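Local coordinates for enoyl-CoA hydratase/isomerase family protein (Ruegeria pomeroyi, PDB 3L3S) that is a crotonase-superfamily protein assigned to the enoyl-CoA hydratase/isomerase family, and probably acts as a hydro-lyase in fatty acid metabolism, at residues D177-A181 with A182-N186; R157-R161 with R162-E166. All coordinates share one frame; numbering follows the deposited sequence.

Both contacts are local, and each lies at one end of a helix. Contact 2 starts helix 161-170; contact 1 ends the next helix of the chain, 176-182. Their centres are about 11 Å apart, and both are partly buried. The two touch directly: Ile159 packs on Ala182 and Leu184, and Trp178 packs on Ala163. The chemistry differs with the end of the helix. In contact 1 the last carbonyls are taken up by backbone N-H groups of the turn, over apolar packing. In contact 2 the first carbonyls receive N-H groups and one hydroxyl. Its charged side chains Arg157, Arg162 and Glu166 bond to a neighbouring subunit, whereas contact 1 meets one by packing at Asn186.

Contact 1 (D177-A181 with A182-N186); sequences DWALA and AGLIN
The methyl of Ala182 lies over one face of the Trp178 indole. Its CB is 4.2 Å from the centroid of the six-membered ring and 15° off the ring normal, a CH-pi contact. At the ring edge, near its plane, Leu184 CD2 comes 4.3 Å from Trp178 CZ3. Trp178 CG is anti to the backbone N (chi1 -177°), which lets the indole extend along the helix to Ala182, one turn on. Ala179 CB packs against Leu184 CB and Ile185 CG1, each 3.9 Å away. The helix closes in a Schellman motif with Gly183 at the C-prime position and positive phi (94°). Leu184 N gives a hydrogen bond of 2.8 Å to Ala179 O, in the carbonyl plane. The partner bond, Gly183 N to Leu180 O, is weak at 3.4 Å. Ala179 O also receives weak bonds from Gly183 N and Ile185 N. Before the cap, Ala182 N makes an ordinary helical bond of 2.9 Å to Trp178 O. At the outer side, Leu180 CD1 rests 3.6 Å from Asn186 O. The turn leads helix 176-182 into strand 187-188, and Asn186 already shares backbone hydrogen bonds with Ala129 of strand 128-131. Ala179, Leu184 and Ile185 pack on Phe137 of strand 137-138, while Leu184 and Ile185 also meet Met123 of helix 118-124.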
# COMPACT_ATOMS: atom_id res chain seq x y z
N ASP B 177 -9.17 -8.48 14.48
CA ASP B 177 -9.27 -9.17 13.19
C ASP B 177 -9.19 -8.24 11.99
O ASP B 177 -8.49 -8.55 11.03
CB ASP B 177 -10.53 -10.03 13.13
CG ASP B 177 -10.42 -11.28 13.98
OD1 ASP B 177 -11.36 -11.58 14.74
OD2 ASP B 177 -9.38 -11.98 13.89
N TRP B 178 -9.83 -7.07 12.11
CA TRP B 178 -9.84 -6.05 11.05
C TRP B 178 -8.44 -5.48 10.94
O TRP B 178 -7.96 -5.21 9.85
CB TRP B 178 -10.85 -4.93 11.39
CG TRP B 178 -11.03 -3.85 10.35
CD1 TRP B 178 -11.95 -3.83 9.33
CD2 TRP B 178 -10.27 -2.63 10.22
NE1 TRP B 178 -11.81 -2.69 8.58
CE2 TRP B 178 -10.79 -1.93 9.10
CE3 TRP B 178 -9.20 -2.06 10.94
CZ2 TRP B 178 -10.27 -0.68 8.68
CZ3 TRP B 178 -8.68 -0.82 10.53
CH2 TRP B 178 -9.22 -0.14 9.41
N ALA B 179 -7.81 -5.27 12.10
CA ALA B 179 -6.46 -4.73 12.20
C ALA B 179 -5.41 -5.64 11.60
O ALA B 179 -4.44 -5.15 11.02
CB ALA B 179 -6.13 -4.42 13.62
N LEU B 180 -5.60 -6.95 11.75
CA LEU B 180 -4.68 -7.94 11.20
C LEU B 180 -4.77 -7.92 9.66
O LEU B 180 -3.74 -7.84 8.98
CB LEU B 180 -4.98 -9.34 11.74
CG LEU B 180 -4.08 -10.49 11.25
CD1 LEU B 180 -2.65 -10.26 11.72
CD2 LEU B 180 -4.60 -11.85 11.71
N ALA B 181 -6.00 -7.89 9.16
CA ALA B 181 -6.28 -7.87 7.73
C ALA B 181 -5.87 -6.55 7.06
O ALA B 181 -5.51 -6.54 5.88
CB ALA B 181 -7.77 -8.16 7.49
N ALA B 182 -5.85 -5.47 7.83
CA ALA B 182 -5.50 -4.15 7.31
C ALA B 182 -4.00 -3.85 7.35
O ALA B 182 -3.52 -2.97 6.63
CB ALA B 182 -6.28 -3.07 8.05
N GLY B 183 -3.28 -4.56 8.21
CA GLY B 183 -1.85 -4.35 8.36
C GLY B 183 -1.51 -3.39 9.49
O GLY B 183 -0.44 -2.80 9.49
N LEU B 184 -2.44 -3.23 10.43
CA LEU B 184 -2.25 -2.34 11.57
C LEU B 184 -1.41 -3.05 12.62
O LEU B 184 -0.64 -2.42 13.34
CB LEU B 184 -3.62 -1.91 12.12
CG LEU B 184 -3.86 -0.78 13.12
CD1 LEU B 184 -3.13 0.52 12.73
CD2 LEU B 184 -5.36 -0.55 13.22
N ILE B 185 -1.56 -4.38 12.69
CA ILE B 185 -0.77 -5.24 13.58
C ILE B 185 -0.18 -6.37 12.74
O ILE B 185 -0.64 -6.61 11.62
CB ILE B 185 -1.60 -5.80 14.78
CG1 ILE B 185 -2.91 -6.43 14.30
CG2 ILE B 185 -1.81 -4.71 15.83
CD1 ILE B 185 -3.72 -7.17 15.33
N ASN B 186 0.82 -7.07 13.28
CA ASN B 186 1.49 -8.17 12.58
C ASN B 186 0.92 -9.57 12.76
O ASN B 186 0.91 -10.36 11.81
CB ASN B 186 2.98 -8.19 12.94
CG ASN B 186 3.73 -6.98 12.42
OD1 ASN B 186 4.31 -7.00 11.33
ND2 ASN B 186 3.73 -5.91 13.21

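Contact 2 (R157-R161 with R162-E166); sequences RVIGR and RAVTE
Arg161 O takes the hydroxyl of Thr165 in a hydrogen bond of 2.6 Å from OG1, nearly along the C=O axis. The same oxygen receives a weak bond from Thr165 N, at 3.4 Å. Thr165 OG1 is beside its own backbone N and anti to the carbonyl carbon (chi1 -55°), which turns the hydroxyl back to the carbonyl four residues earlier. Gly160 is the N-cap residue. Its carbonyl O accepts Val164 N at 3.2 Å in an almost straight bond, with an N-H...O angle of 169°. Val164 CG2 is modelled 3.0 Å from Gly160 O, a tight approach that leaves the valine rotamer doubtful. Beside these bonds, Ile159 packs against the first turn, with its CD1 3.6 Å from Ala163 CB. Its CG1 also meets Val164 CG2, a contact that shares the doubt over that rotamer. The polar ends of Arg157, Arg162 and Glu166 are satisfied outside the turn. Arg162 NH2 bonds to Met123 O of the third subunit, and Arg157 NH2 to His223 O there. Glu166 uses OE1 for Tyr174 OH of its own chain and OE2 for Tyr130 OH of the third subunit. The contact joins the loop after helix 150-155 to helix 161-170. Helix 176-182 lies against this turn.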
# COMPACT_ATOMS: atom_id res chain seq x y z
N ARG B 157 0.61 5.24 7.12
CA ARG B 157 1.79 4.57 6.61
C ARG B 157 1.73 3.06 6.78
O ARG B 157 2.48 2.35 6.10
CB ARG B 157 3.06 5.15 7.24
CG ARG B 157 3.77 6.21 6.36
CD ARG B 157 2.89 7.42 6.10
NE ARG B 157 3.59 8.50 5.42
CZ ARG B 157 3.07 9.69 5.12
NH1 ARG B 157 1.81 9.99 5.43
NH2 ARG B 157 3.82 10.60 4.50
N VAL B 158 0.82 2.58 7.63
CA VAL B 158 0.70 1.15 7.88
C VAL B 158 -0.57 0.44 7.38
O VAL B 158 -0.68 -0.78 7.47
CB VAL B 158 0.99 0.79 9.39
CG1 VAL B 158 2.41 1.24 9.80
CG2 VAL B 158 -0.08 1.36 10.33
N ILE B 159 -1.57 1.20 6.92
CA ILE B 159 -2.80 0.62 6.36
C ILE B 159 -3.16 1.36 5.07
O ILE B 159 -2.67 2.46 4.84
CB ILE B 159 -4.03 0.60 7.36
CG1 ILE B 159 -4.43 2.00 7.83
CG2 ILE B 159 -3.74 -0.28 8.55
CD1 ILE B 159 -5.65 2.02 8.74
N GLY B 160 -4.03 0.76 4.26
CA GLY B 160 -4.44 1.34 2.98
C GLY B 160 -5.21 2.65 3.07
O GLY B 160 -5.74 2.98 4.13
N ARG B 161 -5.28 3.39 1.96
CA ARG B 161 -5.97 4.68 1.90
C ARG B 161 -7.46 4.64 2.27
O ARG B 161 -7.98 5.60 2.82
CB ARG B 161 -5.76 5.35 0.54
CG ARG B 161 -6.14 6.83 0.49
CD ARG B 161 -6.08 7.40 -0.92
NE ARG B 161 -4.72 7.74 -1.34
CZ ARG B 161 -4.27 8.99 -1.48
NH1 ARG B 161 -5.05 10.04 -1.23
NH2 ARG B 161 -3.03 9.19 -1.90
N ARG B 162 -8.14 3.53 2.00
CA ARG B 162 -9.55 3.38 2.33
C ARG B 162 -9.75 3.14 3.81
O ARG B 162 -10.67 3.67 4.43
CB ARG B 162 -10.17 2.21 1.57
CG ARG B 162 -10.26 2.41 0.09
CD ARG B 162 -11.43 3.21 -0.29
NE ARG B 162 -11.81 2.99 -1.68
CZ ARG B 162 -12.34 3.93 -2.45
NH1 ARG B 162 -12.53 5.15 -1.97
NH2 ARG B 162 -12.78 3.62 -3.66
N ALA B 163 -8.83 2.35 4.38
CA ALA B 163 -8.86 1.99 5.78
C ALA B 163 -8.68 3.18 6.72
O ALA B 163 -9.52 3.38 7.60
CB ALA B 163 -7.83 0.92 6.04
N VAL B 164 -7.66 4.01 6.48
CA VAL B 164 -7.39 5.21 7.30
C VAL B 164 -8.48 6.26 7.15
O VAL B 164 -8.77 6.99 8.09
CB VAL B 164 -6.11 5.98 6.92
CG1 VAL B 164 -5.43 6.50 8.17
CG2 VAL B 164 -5.20 5.18 6.06
N THR B 165 -9.03 6.36 5.94
CA THR B 165 -10.08 7.33 5.66
C THR B 165 -11.36 6.96 6.40
O THR B 165 -12.03 7.85 6.90
CB THR B 165 -10.32 7.49 4.14
OG1 THR B 165 -9.07 7.84 3.51
CG2 THR B 165 -11.31 8.63 3.85
N GLU B 166 -11.64 5.67 6.55
CA GLU B 166 -12.84 5.25 7.26
C GLU B 166 -12.68 5.43 8.77
O GLU B 166 -13.62 5.86 9.42
CB GLU B 166 -13.26 3.82 6.92
CG GLU B 166 -14.77 3.58 7.20
CD GLU B 166 -15.18 2.11 7.23
OE1 GLU B 166 -14.47 1.29 7.86
OE2 GLU B 166 -16.22 1.79 6.63